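Local coordinates for protein acyl-CoA thioesterase (Alicyclobacillus acidocaldarius subsp. acidocaldarius, PDB 3RQB) that is of uncharacterized function but probably hydrolyses acyl-CoA thioesters, with two hot dog domains in one chain, at residues Y214-D218 against L257-T261; A46-K50 against L180-A184; F192-V196 against V233-F239; G242-G248 against T261-M267. All coordinates share one frame; numbering follows the deposited sequence.

Interaction 1 of 4, residues Y214-D218 against L257-T261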
loop_
_atom_site.group_PDB
_atom_site.type_symbol
_atom_site.label_atom_id
_atom_site.label_comp_id
_atom_site.label_asym_id
_atom_site.label_seq_id
_atom_site.Cartn_x
_atom_site.Cartn_y
_atom_site.Cartn_z
ATOM N N TYR B 214 5.443 3.541 -3.125
ATOM C CA TYR B 214 6.735 2.891 -3.237
ATOM C C TYR B 214 7.589 3.734 -4.172
ATOM O O TYR B 214 7.128 4.091 -5.267
ATOM C CB TYR B 214 6.549 1.498 -3.838
ATOM C CG TYR B 214 5.717 0.551 -3.002
ATOM C CD1 TYR B 214 5.406 0.844 -1.677
ATOM C CD2 TYR B 214 5.266 -0.647 -3.532
ATOM C CE1 TYR B 214 4.665 -0.033 -0.908
ATOM C CE2 TYR B 214 4.522 -1.529 -2.774
ATOM C CZ TYR B 214 4.224 -1.221 -1.464
ATOM O OH TYR B 214 3.487 -2.109 -0.715
ATOM N N PHE B 215 8.814 4.075 -3.775
ATOM C CA PHE B 215 9.666 4.787 -4.722
ATOM C C PHE B 215 10.547 3.784 -5.449
ATOM O O PHE B 215 11.567 3.367 -4.914
ATOM C CB PHE B 215 10.607 5.740 -3.985
ATOM C CG PHE B 215 9.920 6.683 -3.050
ATOM C CD1 PHE B 215 9.557 7.951 -3.472
ATOM C CD2 PHE B 215 9.661 6.315 -1.740
ATOM C CE1 PHE B 215 8.924 8.834 -2.613
ATOM C CE2 PHE B 215 9.031 7.190 -0.875
ATOM C CZ PHE B 215 8.662 8.453 -1.313
ATOM N N LEU B 216 10.238 3.511 -6.712
ATOM C CA LEU B 216 10.935 2.461 -7.455
ATOM C C LEU B 216 12.264 2.953 -8.012
ATOM O O LEU B 216 13.251 2.208 -8.079
ATOM C CB LEU B 216 10.032 1.882 -8.552
ATOM C CG LEU B 216 8.785 1.223 -7.956
ATOM C CD1 LEU B 216 7.605 1.264 -8.917
ATOM C CD2 LEU B 216 9.097 -0.202 -7.504
ATOM N N ALA B 217 12.281 4.217 -8.411
ATOM C CA ALA B 217 13.478 4.800 -8.968
ATOM C C ALA B 217 14.470 5.083 -7.856
ATOM O O ALA B 217 14.099 5.541 -6.762
ATOM C CB ALA B 217 13.148 6.066 -9.718
ATOM N N ASP B 218 15.734 4.795 -8.144
ATOM C CA ASP B 218 16.828 5.145 -7.255
ATOM C C ASP B 218 16.759 6.631 -6.981
ATOM O O ASP B 218 16.334 7.407 -7.832
ATOM C CB ASP B 218 18.158 4.837 -7.938
ATOM C CG ASP B 218 18.293 5.543 -9.283
ATOM O OD1 ASP B 218 17.489 5.224 -10.193
ATOM O OD2 ASP B 218 19.190 6.410 -9.429
ATOM N N LEU B 257 10.184 4.744 -14.674
ATOM C CA LEU B 257 9.092 4.612 -13.728
ATOM C C LEU B 257 9.566 5.061 -12.353
ATOM O O LEU B 257 10.435 4.439 -11.738
ATOM C CB LEU B 257 8.629 3.160 -13.660
ATOM C CG LEU B 257 7.560 2.886 -12.603
ATOM C CD1 LEU B 257 6.280 3.626 -12.947
ATOM C CD2 LEU B 257 7.296 1.396 -12.480
ATOM N N LEU B 258 8.975 6.146 -11.875
ATOM C CA LEU B 258 9.422 6.816 -10.658
ATOM C C LEU B 258 8.831 6.219 -9.374
ATOM O O LEU B 258 9.569 5.820 -8.474
ATOM C CB LEU B 258 9.187 8.320 -10.761
ATOM C CG LEU B 258 9.721 8.923 -12.067
ATOM C CD1 LEU B 258 9.329 10.377 -12.209
ATOM C CD2 LEU B 258 11.223 8.782 -12.161
ATOM N N ALA B 259 7.506 6.242 -9.250
ATOM C CA ALA B 259 6.851 5.633 -8.094
ATOM C C ALA B 259 5.518 4.996 -8.434
ATOM O O ALA B 259 4.948 5.233 -9.496
ATOM C CB ALA B 259 6.671 6.648 -6.990
ATOM N N THR B 260 5.031 4.182 -7.511
ATOM C CA THR B 260 3.731 3.563 -7.638
ATOM C C THR B 260 2.969 3.846 -6.348
ATOM O O THR B 260 3.571 3.916 -5.270
ATOM C CB THR B 260 3.854 2.043 -7.895
ATOM O OG1 THR B 260 2.550 1.471 -8.069
ATOM C CG2 THR B 260 4.550 1.355 -6.735
ATOM N N THR B 261 1.656 4.041 -6.457
ATOM C CA THR B 261 0.843 4.324 -5.282
ATOM C C THR B 261 -0.486 3.641 -5.294
ATOM O O THR B 261 -1.058 3.370 -6.345
ATOM C CB THR B 261 0.502 5.806 -5.152
ATOM O OG1 THR B 261 -0.261 6.220 -6.288
ATOM C CG2 THR B 261 1.755 6.613 -5.073
#
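Leu257 meets Leu216 through a single branch: Leu257 CD2 lies 3.6 Å from Leu216 CD1, the two side chains slanting across each other. Its CG is set anti to the backbone N (chi1 175°), which carries the branch toward Leu216. The next residue, Leu258, directs CB away from the facing segment and merely grazes Ala217 CB with CD2, but its carbonyl does the main work. Leu258 O accepts from Leu216 N at 3.0 Å and from Ala217 N at 3.2 Å, both donors arriving from the same face of the carbonyl plane. The Ala217 bond is the straighter, with 170° at the hydrogen against 132°. This doubly used oxygen holds the turn that leads into helix 219-224, whose N-cap is Asp218. Opposite the single residue Val250 of strand 243-251 stand both Leu258 and Ala259, a classic beta bulge within the antiparallel sheet of the C-terminal hot dog domain. Ala259 sets its methyl against the backbone of Tyr214 and Phe215. At Thr260 regular pairing takes over: Tyr214 N bonds Thr260 O at 2.9 Å, and Thr260 N returns a bond to Tyr214 O at 3.1 Å. Thr260 and Tyr214 lie side by side, Thr260 CG2 3.5 Å from Tyr214 CB and 3.8 Å from Leu216 CD1. Beyond this methyl the Tyr214 ring extends to the interface, where its OH is hydrogen-bonded to OG1 of Thr262 of the second subunit.

Interaction 2 of 4, residues A46-K50 against L180-A184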
loop_
_atom_site.group_PDB
_atom_site.type_symbol
_atom_site.label_atom_id
_atom_site.label_comp_id
_atom_site.label_asym_id
_atom_site.label_seq_id
_atom_site.Cartn_x
_atom_site.Cartn_y
_atom_site.Cartn_z
ATOM N N ALA B 46 3.634 14.020 2.718
ATOM C CA ALA B 46 4.964 14.593 2.524
ATOM C C ALA B 46 5.499 15.022 3.884
ATOM O O ALA B 46 6.596 14.644 4.291
ATOM C CB ALA B 46 4.899 15.776 1.582
ATOM N N THR B 47 4.692 15.791 4.601
ATOM C CA THR B 47 5.000 16.119 5.987
ATOM C C THR B 47 5.362 14.897 6.854
ATOM O O THR B 47 6.356 14.926 7.561
ATOM C CB THR B 47 3.840 16.872 6.636
ATOM O OG1 THR B 47 3.719 18.157 6.017
ATOM C CG2 THR B 47 4.101 17.048 8.112
HETATM N N MSE B 48 4.565 13.834 6.804
HETATM C CA MSE B 48 4.868 12.622 7.568
HETATM C C MSE B 48 6.251 12.073 7.236
HETATM O O MSE B 48 6.911 11.492 8.098
HETATM C CB MSE B 48 3.817 11.529 7.327
HETATM C CG MSE B 48 2.477 11.795 7.997
HETATM SE SE MSE B 48 2.651 12.124 9.916
HETATM C CE MSE B 48 1.874 10.461 10.574
ATOM N N LEU B 49 6.680 12.251 5.987
ATOM C CA LEU B 49 7.956 11.704 5.504
ATOM C C LEU B 49 9.199 12.514 5.919
ATOM O O LEU B 49 10.242 11.943 6.291
ATOM C CB LEU B 49 7.910 11.558 3.983
ATOM C CG LEU B 49 9.148 10.977 3.296
ATOM C CD1 LEU B 49 9.400 9.540 3.737
ATOM C CD2 LEU B 49 8.988 11.055 1.784
ATOM N N LYS B 50 9.083 13.840 5.849
ATOM C CA LYS B 50 10.172 14.716 6.246
ATOM C C LYS B 50 10.594 14.383 7.656
ATOM O O LYS B 50 11.781 14.341 7.952
ATOM C CB LYS B 50 9.758 16.182 6.175
ATOM C CG LYS B 50 9.425 16.651 4.777
ATOM C CD LYS B 50 10.524 16.277 3.793
ATOM C CE LYS B 50 11.785 17.103 4.004
ATOM N NZ LYS B 50 12.850 16.721 3.026
ATOM N N LEU B 180 12.691 18.312 -7.776
ATOM C CA LEU B 180 12.000 17.141 -7.278
ATOM C C LEU B 180 12.802 16.442 -6.203
ATOM O O LEU B 180 14.014 16.290 -6.331
ATOM C CB LEU B 180 11.708 16.165 -8.411
ATOM C CG LEU B 180 10.785 15.031 -7.974
ATOM C CD1 LEU B 180 9.500 15.588 -7.366
ATOM C CD2 LEU B 180 10.480 14.125 -9.145
ATOM N N ASP B 181 12.112 16.034 -5.141
ATOM C CA ASP B 181 12.687 15.175 -4.111
ATOM C C ASP B 181 11.624 14.185 -3.648
ATOM O O ASP B 181 10.536 14.141 -4.202
ATOM C CB ASP B 181 13.240 15.997 -2.941
ATOM C CG ASP B 181 12.154 16.531 -2.024
ATOM O OD1 ASP B 181 10.984 16.612 -2.448
ATOM O OD2 ASP B 181 12.481 16.879 -0.870
ATOM N N HIS B 182 11.923 13.392 -2.633
ATOM C CA HIS B 182 11.015 12.312 -2.263
ATOM C C HIS B 182 9.661 12.777 -1.741
ATOM O O HIS B 182 8.616 12.303 -2.189
ATOM C CB HIS B 182 11.694 11.355 -1.285
ATOM C CG HIS B 182 12.866 10.635 -1.880
ATOM N ND1 HIS B 182 12.747 9.420 -2.525
ATOM C CD2 HIS B 182 14.176 10.971 -1.954
ATOM C CE1 HIS B 182 13.934 9.034 -2.957
ATOM N NE2 HIS B 182 14.819 9.958 -2.624
ATOM N N ALA B 183 9.665 13.710 -0.800
ATOM C CA ALA B 183 8.397 14.143 -0.220
ATOM C C ALA B 183 7.483 14.790 -1.274
ATOM O O ALA B 183 6.279 14.535 -1.311
ATOM C CB ALA B 183 8.629 15.067 0.981
ATOM N N ALA B 184 8.068 15.611 -2.140
ATOM C CA ALA B 184 7.310 16.311 -3.171
ATOM C C ALA B 184 6.648 15.283 -4.063
ATOM O O ALA B 184 5.517 15.460 -4.551
ATOM C CB ALA B 184 8.234 17.186 -3.987
#
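Ala183 presents its methyl to three residues of helix 41-53, and around it the contact is close-packed. Ala183 CB lies 3.8 Å from Ala46 CB and 3.6 Å from Lys50 CD, while Leu49 CD2 comes in 3.7 Å from Ala183 CA. Leu49 extends this apolar patch toward His182, its CD2 reaching the histidine CB, and the imidazole leads away to pack edge-to-face with Phe215. Small residues let the two backbones come near: Ala46 CA and Ala183 CA are 4.4 Å apart. Phe12 of helix 11-15 packs on both alanines. The helices so joined belong to the N-terminal and C-terminal thioesterase ranges, so the contact binds one hot dog domain to the other.

The side toward Lys50 and Asp181, both partly exposed, is looser. Lys50 bends at chi2 and chi3, laying CG and CD along Ala183 and leaving NZ, at the end of an extended tip, to face Asp181. NZ stays 3.9 Å from Asp181 OD2, a long salt bridge. The other oxygen, Asp181 OD1, caps helix 182-188 by accepting from Ala184 N at 3.1 Å and also pairs with Arg178. Cohesion here therefore comes mainly from apolar packing, and the lysine probably adds only a modest electrostatic pull on a carboxylate already engaged elsewhere.

Interaction 3 of 4, residues F192-V196 against V233-F239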
loop_
_atom_site.group_PDB
_atom_site.type_symbol
_atom_site.label_atom_id
_atom_site.label_comp_id
_atom_site.label_asym_id
_atom_site.label_seq_id
_atom_site.Cartn_x
_atom_site.Cartn_y
_atom_site.Cartn_z
ATOM N N PHE B 192 -4.178 13.413 -8.054
ATOM C CA PHE B 192 -5.204 12.887 -8.952
ATOM C C PHE B 192 -6.623 13.169 -8.492
ATOM O O PHE B 192 -6.978 12.954 -7.330
ATOM C CB PHE B 192 -5.040 11.381 -9.137
ATOM C CG PHE B 192 -3.762 10.996 -9.813
ATOM C CD1 PHE B 192 -3.508 11.395 -11.113
ATOM C CD2 PHE B 192 -2.817 10.233 -9.153
ATOM C CE1 PHE B 192 -2.326 11.043 -11.744
ATOM C CE2 PHE B 192 -1.638 9.884 -9.775
ATOM C CZ PHE B 192 -1.392 10.288 -11.075
ATOM N N VAL B 193 -7.435 13.635 -9.430
ATOM C CA VAL B 193 -8.859 13.747 -9.210
ATOM C C VAL B 193 -9.366 12.399 -8.719
ATOM O O VAL B 193 -8.907 11.362 -9.189
ATOM C CB VAL B 193 -9.552 14.116 -10.512
ATOM C CG1 VAL B 193 -10.988 13.620 -10.524
ATOM C CG2 VAL B 193 -9.480 15.619 -10.714
ATOM N N PRO B 194 -10.307 12.410 -7.757
ATOM C CA PRO B 194 -10.806 11.183 -7.126
ATOM C C PRO B 194 -11.437 10.276 -8.160
ATOM O O PRO B 194 -12.316 10.736 -8.899
ATOM C CB PRO B 194 -11.903 11.700 -6.184
ATOM C CG PRO B 194 -11.567 13.114 -5.952
ATOM C CD PRO B 194 -11.012 13.597 -7.254
ATOM N N ARG B 195 -11.040 9.007 -8.183
ATOM C CA ARG B 195 -11.459 8.119 -9.265
ATOM C C ARG B 195 -12.978 8.227 -9.511
ATOM O O ARG B 195 -13.434 8.380 -10.652
ATOM C CB ARG B 195 -11.047 6.671 -8.971
ATOM C CG ARG B 195 -9.532 6.409 -8.939
ATOM C CD ARG B 195 -8.852 6.761 -10.255
ATOM N NE ARG B 195 -8.437 8.163 -10.288
ATOM C CZ ARG B 195 -8.364 8.914 -11.385
ATOM N NH1 ARG B 195 -8.684 8.416 -12.564
ATOM N NH2 ARG B 195 -7.973 10.175 -11.301
ATOM N N VAL B 196 -13.750 8.192 -8.427
ATOM C CA VAL B 196 -15.206 8.188 -8.510
ATOM C C VAL B 196 -15.789 9.397 -9.274
ATOM O O VAL B 196 -16.706 9.239 -10.080
ATOM C CB VAL B 196 -15.838 8.033 -7.107
ATOM C CG1 VAL B 196 -15.683 9.313 -6.316
ATOM C CG2 VAL B 196 -17.307 7.647 -7.209
ATOM N N VAL B 233 -0.414 8.254 -13.873
ATOM C CA VAL B 233 -1.506 7.429 -14.360
ATOM C C VAL B 233 -2.235 6.849 -13.162
ATOM O O VAL B 233 -1.684 6.029 -12.429
ATOM C CB VAL B 233 -0.992 6.245 -15.196
ATOM C CG1 VAL B 233 -2.172 5.387 -15.678
ATOM C CG2 VAL B 233 -0.133 6.738 -16.360
ATOM N N ALA B 234 -3.488 7.233 -12.985
ATOM C CA ALA B 234 -4.262 6.700 -11.884
ATOM C C ALA B 234 -5.421 5.915 -12.450
ATOM O O ALA B 234 -6.127 6.383 -13.343
ATOM C CB ALA B 234 -4.759 7.819 -10.991
ATOM N N ARG B 235 -5.602 4.710 -11.932
ATOM C CA ARG B 235 -6.710 3.866 -12.347
ATOM C C ARG B 235 -7.447 3.412 -11.099
ATOM O O ARG B 235 -6.991 3.624 -9.969
ATOM C CB ARG B 235 -6.243 2.676 -13.205
ATOM C CG ARG B 235 -5.639 1.504 -12.436
ATOM C CD ARG B 235 -5.136 0.389 -13.369
ATOM N NE ARG B 235 -4.470 -0.698 -12.637
ATOM C CZ ARG B 235 -5.046 -1.848 -12.277
ATOM N NH1 ARG B 235 -6.320 -2.088 -12.582
ATOM N NH2 ARG B 235 -4.345 -2.766 -11.610
ATOM N N ALA B 236 -8.622 2.845 -11.303
ATOM C CA ALA B 236 -9.406 2.345 -10.194
ATOM C C ALA B 236 -9.622 0.866 -10.398
ATOM O O ALA B 236 -9.440 0.342 -11.495
ATOM C CB ALA B 236 -10.741 3.065 -10.117
ATOM N N THR B 237 -9.977 0.182 -9.325
ATOM C CA THR B 237 -10.242 -1.243 -9.415
ATOM C C THR B 237 -11.737 -1.513 -9.256
ATOM O O THR B 237 -12.397 -1.978 -10.182
ATOM C CB THR B 237 -9.427 -2.020 -8.385
ATOM O OG1 THR B 237 -8.150 -1.389 -8.222
ATOM C CG2 THR B 237 -9.228 -3.441 -8.858
ATOM N N GLY B 238 -12.280 -1.201 -8.090
ATOM C CA GLY B 238 -13.698 -1.386 -7.879
ATOM C C GLY B 238 -14.257 -0.363 -6.920
ATOM O O GLY B 238 -13.508 0.395 -6.306
ATOM N N PHE B 239 -15.582 -0.326 -6.823
ATOM C CA PHE B 239 -16.269 0.516 -5.864
ATOM C C PHE B 239 -17.327 -0.346 -5.202
ATOM O O PHE B 239 -18.257 -0.806 -5.869
ATOM C CB PHE B 239 -16.966 1.668 -6.578
ATOM C CG PHE B 239 -16.091 2.422 -7.557
ATOM C CD1 PHE B 239 -15.910 1.958 -8.857
ATOM C CD2 PHE B 239 -15.489 3.625 -7.195
ATOM C CE1 PHE B 239 -15.120 2.669 -9.772
ATOM C CE2 PHE B 239 -14.699 4.340 -8.105
ATOM C CZ PHE B 239 -14.517 3.861 -9.392
#
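The methyl of Ala234 serves two flat groups. It lies over one face of the Phe192 ring, with Ala234 CB 3.6 Å from the ring centroid and 15° off the normal, a CH-pi contact; it also lies over the centre of one face of the Arg195 guanidinium, 3.7 Å above that plane. The Phe239 ring, farther along the strand, is met obliquely by Arg195 CB and Val196 CA. As in the hot dog fold, where helix packs on a curved antiparallel sheet, helix 195-200, preceded by the N-cap residue Pro194, begins beside strand 230-240, and the end-to-end directions of 192-196 and 233-239 differ by 25°.

Arg195 covers the most ground. Bends at chi2 (-59°) and chi3 fold it back along the strand, so that Arg195 CG touches Ala236 CB at 3.7 Å and Arg195 CD passes Arg235 O at the same distance. Its guanidinium is buried but well supplied with partners. NE bonds Gln246 OE1, NH1 bonds Ala166 O and Thr168 OG1, and NH2 makes a weak bond to Val193 O. These bonds fix the rotation of the group above Ala234, while the nearby Ala234 O lies at a poor angle for NH1. At the far end Gly238 and Phe239 pair with a strand of the second subunit, continuing the sheet across the interface. Helix 195-200 meets this end through Val196, whose CB stands 4.0 Å from Phe239 CE2.

Interaction 4 of 4, residues G242-G248 against T261-M267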
loop_
_atom_site.group_PDB
_atom_site.type_symbol
_atom_site.label_atom_id
_atom_site.label_comp_id
_atom_site.label_asym_id
_atom_site.label_seq_id
_atom_site.Cartn_x
_atom_site.Cartn_y
_atom_site.Cartn_z
ATOM N N GLY B 242 -19.389 1.381 0.062
ATOM C CA GLY B 242 -18.868 2.525 0.783
ATOM C C GLY B 242 -17.411 2.859 0.562
ATOM O O GLY B 242 -16.932 3.866 1.075
ATOM N N TYR B 243 -16.692 2.033 -0.188
ATOM C CA TYR B 243 -15.285 2.330 -0.457
ATOM C C TYR B 243 -14.848 2.089 -1.889
ATOM O O TYR B 243 -15.503 1.367 -2.644
ATOM C CB TYR B 243 -14.367 1.555 0.487
ATOM C CG TYR B 243 -14.455 2.050 1.903
ATOM C CD1 TYR B 243 -13.564 2.995 2.394
ATOM C CD2 TYR B 243 -15.456 1.591 2.742
ATOM C CE1 TYR B 243 -13.663 3.453 3.704
ATOM C CE2 TYR B 243 -15.567 2.037 4.036
ATOM C CZ TYR B 243 -14.673 2.963 4.525
ATOM O OH TYR B 243 -14.820 3.378 5.841
ATOM N N PHE B 244 -13.738 2.722 -2.258
ATOM C CA PHE B 244 -13.068 2.411 -3.511
ATOM C C PHE B 244 -11.572 2.679 -3.383
ATOM O O PHE B 244 -11.121 3.249 -2.386
ATOM C CB PHE B 244 -13.643 3.255 -4.649
ATOM C CG PHE B 244 -13.206 4.689 -4.608
ATOM C CD1 PHE B 244 -13.970 5.638 -3.944
ATOM C CD2 PHE B 244 -12.016 5.085 -5.224
ATOM C CE1 PHE B 244 -13.560 6.959 -3.901
ATOM C CE2 PHE B 244 -11.593 6.398 -5.188
ATOM C CZ PHE B 244 -12.363 7.341 -4.526
ATOM N N ASP B 245 -10.829 2.349 -4.439
ATOM C CA ASP B 245 -9.374 2.361 -4.400
ATOM C C ASP B 245 -8.764 3.044 -5.621
ATOM O O ASP B 245 -9.378 3.138 -6.681
ATOM C CB ASP B 245 -8.839 0.929 -4.322
ATOM C CG ASP B 245 -8.710 0.283 -5.689
ATOM O OD1 ASP B 245 -9.614 0.473 -6.532
ATOM O OD2 ASP B 245 -7.692 -0.397 -5.925
ATOM N N GLN B 246 -7.532 3.503 -5.467
ATOM C CA GLN B 246 -6.848 4.142 -6.564
ATOM C C GLN B 246 -5.508 3.472 -6.692
ATOM O O GLN B 246 -4.796 3.316 -5.707
ATOM C CB GLN B 246 -6.665 5.632 -6.277
ATOM C CG GLN B 246 -6.366 6.459 -7.509
ATOM C CD GLN B 246 -6.386 7.946 -7.228
ATOM O OE1 GLN B 246 -7.443 8.576 -7.238
ATOM N NE2 GLN B 246 -5.211 8.520 -6.978
ATOM N N ILE B 247 -5.183 3.048 -7.903
ATOM C CA ILE B 247 -3.844 2.582 -8.207
ATOM C C ILE B 247 -3.217 3.553 -9.185
ATOM O O ILE B 247 -3.860 3.976 -10.146
ATOM C CB ILE B 247 -3.862 1.193 -8.830
ATOM C CG1 ILE B 247 -4.753 0.266 -8.006
ATOM C CG2 ILE B 247 -2.455 0.643 -8.923
ATOM C CD1 ILE B 247 -4.530 -1.203 -8.294
ATOM N N GLY B 248 -1.965 3.915 -8.954
ATOM C CA GLY B 248 -1.337 4.869 -9.839
ATOM C C GLY B 248 0.162 4.758 -9.970
ATOM O O GLY B 248 0.838 4.241 -9.081
ATOM N N THR B 261 1.656 4.041 -6.457
ATOM C CA THR B 261 0.843 4.324 -5.282
ATOM C C THR B 261 -0.486 3.641 -5.294
ATOM O O THR B 261 -1.058 3.370 -6.345
ATOM C CB THR B 261 0.502 5.806 -5.152
ATOM O OG1 THR B 261 -0.261 6.220 -6.288
ATOM C CG2 THR B 261 1.755 6.613 -5.073
ATOM N N THR B 262 -0.985 3.417 -4.089
ATOM C CA THR B 262 -2.344 2.971 -3.879
ATOM C C THR B 262 -3.028 3.857 -2.851
ATOM O O THR B 262 -2.389 4.493 -1.999
ATOM C CB THR B 262 -2.396 1.516 -3.410
ATOM O OG1 THR B 262 -1.832 1.415 -2.096
ATOM C CG2 THR B 262 -1.610 0.636 -4.362
ATOM N N GLN B 263 -4.344 3.893 -2.952
ATOM C CA GLN B 263 -5.138 4.729 -2.090
ATOM C C GLN B 263 -6.406 3.966 -1.790
ATOM O O GLN B 263 -7.013 3.398 -2.697
ATOM C CB GLN B 263 -5.482 6.013 -2.837
ATOM C CG GLN B 263 -5.774 7.208 -1.967
ATOM C CD GLN B 263 -5.574 8.504 -2.719
ATOM O OE1 GLN B 263 -6.422 9.389 -2.684
ATOM N NE2 GLN B 263 -4.448 8.618 -3.411
ATOM N N LEU B 264 -6.806 3.947 -0.524
ATOM C CA LEU B 264 -8.118 3.431 -0.162
ATOM C C LEU B 264 -8.988 4.600 0.265
ATOM O O LEU B 264 -8.622 5.375 1.151
ATOM C CB LEU B 264 -8.031 2.405 0.961
ATOM C CG LEU B 264 -9.395 1.768 1.251
ATOM C CD1 LEU B 264 -9.945 1.150 -0.022
ATOM C CD2 LEU B 264 -9.351 0.731 2.386
ATOM N N VAL B 265 -10.144 4.735 -0.364
ATOM C CA VAL B 265 -10.922 5.931 -0.160
ATOM C C VAL B 265 -12.374 5.659 0.181
ATOM O O VAL B 265 -13.095 4.982 -0.557
ATOM C CB VAL B 265 -10.874 6.806 -1.394
ATOM C CG1 VAL B 265 -11.444 8.171 -1.074
ATOM C CG2 VAL B 265 -9.451 6.913 -1.887
ATOM N N TYR B 266 -12.783 6.207 1.314
ATOM C CA TYR B 266 -14.175 6.247 1.703
ATOM C C TYR B 266 -15.007 7.014 0.688
ATOM O O TYR B 266 -14.609 8.070 0.205
ATOM C CB TYR B 266 -14.306 6.935 3.048
ATOM C CG TYR B 266 -15.737 7.132 3.461
ATOM C CD1 TYR B 266 -16.484 6.071 3.978
ATOM C CD2 TYR B 266 -16.353 8.369 3.336
ATOM C CE1 TYR B 266 -17.809 6.240 4.368
ATOM C CE2 TYR B 266 -17.678 8.548 3.722
ATOM C CZ TYR B 266 -18.403 7.479 4.239
ATOM O OH TYR B 266 -19.717 7.655 4.624
HETATM N N MSE B 267 -16.184 6.492 0.392
HETATM C CA MSE B 267 -17.053 7.091 -0.602
HETATM C C MSE B 267 -18.525 7.048 -0.161
HETATM O O MSE B 267 -18.998 6.023 0.339
HETATM C CB MSE B 267 -16.845 6.346 -1.906
HETATM C CG MSE B 267 -18.028 6.302 -2.821
HETATM SE SE MSE B 267 -17.802 4.745 -3.941
HETATM C CE MSE B 267 -18.340 3.361 -2.661
#
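Seven backbone hydrogen bonds join Gly242-Gly248 to Thr261-Met267, beginning with the reciprocal pair at Phe244 and Val265. Val265 N reaches Phe244 O at 2.7 Å, and Phe244 N reaches Val265 O at 2.9 Å. Gln246 with Gln263 and Gly248 with Thr261 repeat the pattern, alternating with non-hydrogen-bonded pairs, while Met267 N closes the end on Gly242 O at 2.8 Å. The strands form the antiparallel beta hairpin 243-251/257-267 of the C-terminal hot dog domain, their axes 165° apart in direction.

Packing on the face bearing Phe244 and Val265 is built round the Phe244 ring. Val265 CB sits over one ring face, 3.8 Å from the centroid, as a CH-pi contact. Met267 CB approaches the ring edge in plane, 3.6 Å from Phe244 CD1, and the selenium of Met267, a selenomethionine, makes an oblique Met-aromatic contact with the same ring. Beside them the Gln246 and Gln263 chains run together in the same direction, CB against CB. On the opposite face Tyr243 and Tyr266 form a T-shaped pair: the edge of Tyr266 points to the face of Tyr243, centroids 5.5 Å apart and planes at 73°. With chi1 of Tyr266 at 175°, CG swings opposite the amide nitrogen and brings the ring beside Tyr243. Helix 195-200 covers Phe244 through Val196, strand 206-215 adjoins the 261-267 side, and strand 230-240 flanks the 242-248 side.

From the N terminus, interaction 2 comes first and spans the longest separation, closing about 130 residues between helix 41-53 and helix 182-188 and so tying the N-terminal to the C-terminal hot dog domain. It is complete before the others open. The remaining three lie in the C-terminal domain: 192-196 returns to 233-239 in interaction 3, and 214-218 opens within that span, so interactions 1 and 3 cross. Interaction 1 also crosses interaction 4, the hairpin contact, and both use Thr261 on strand 257-267. Interactions 3 and 4 follow in series on neighbouring strands. Interaction 1 touches interaction 2 through Phe215, and interactions 1, 3 and 4 all reach the second subunit.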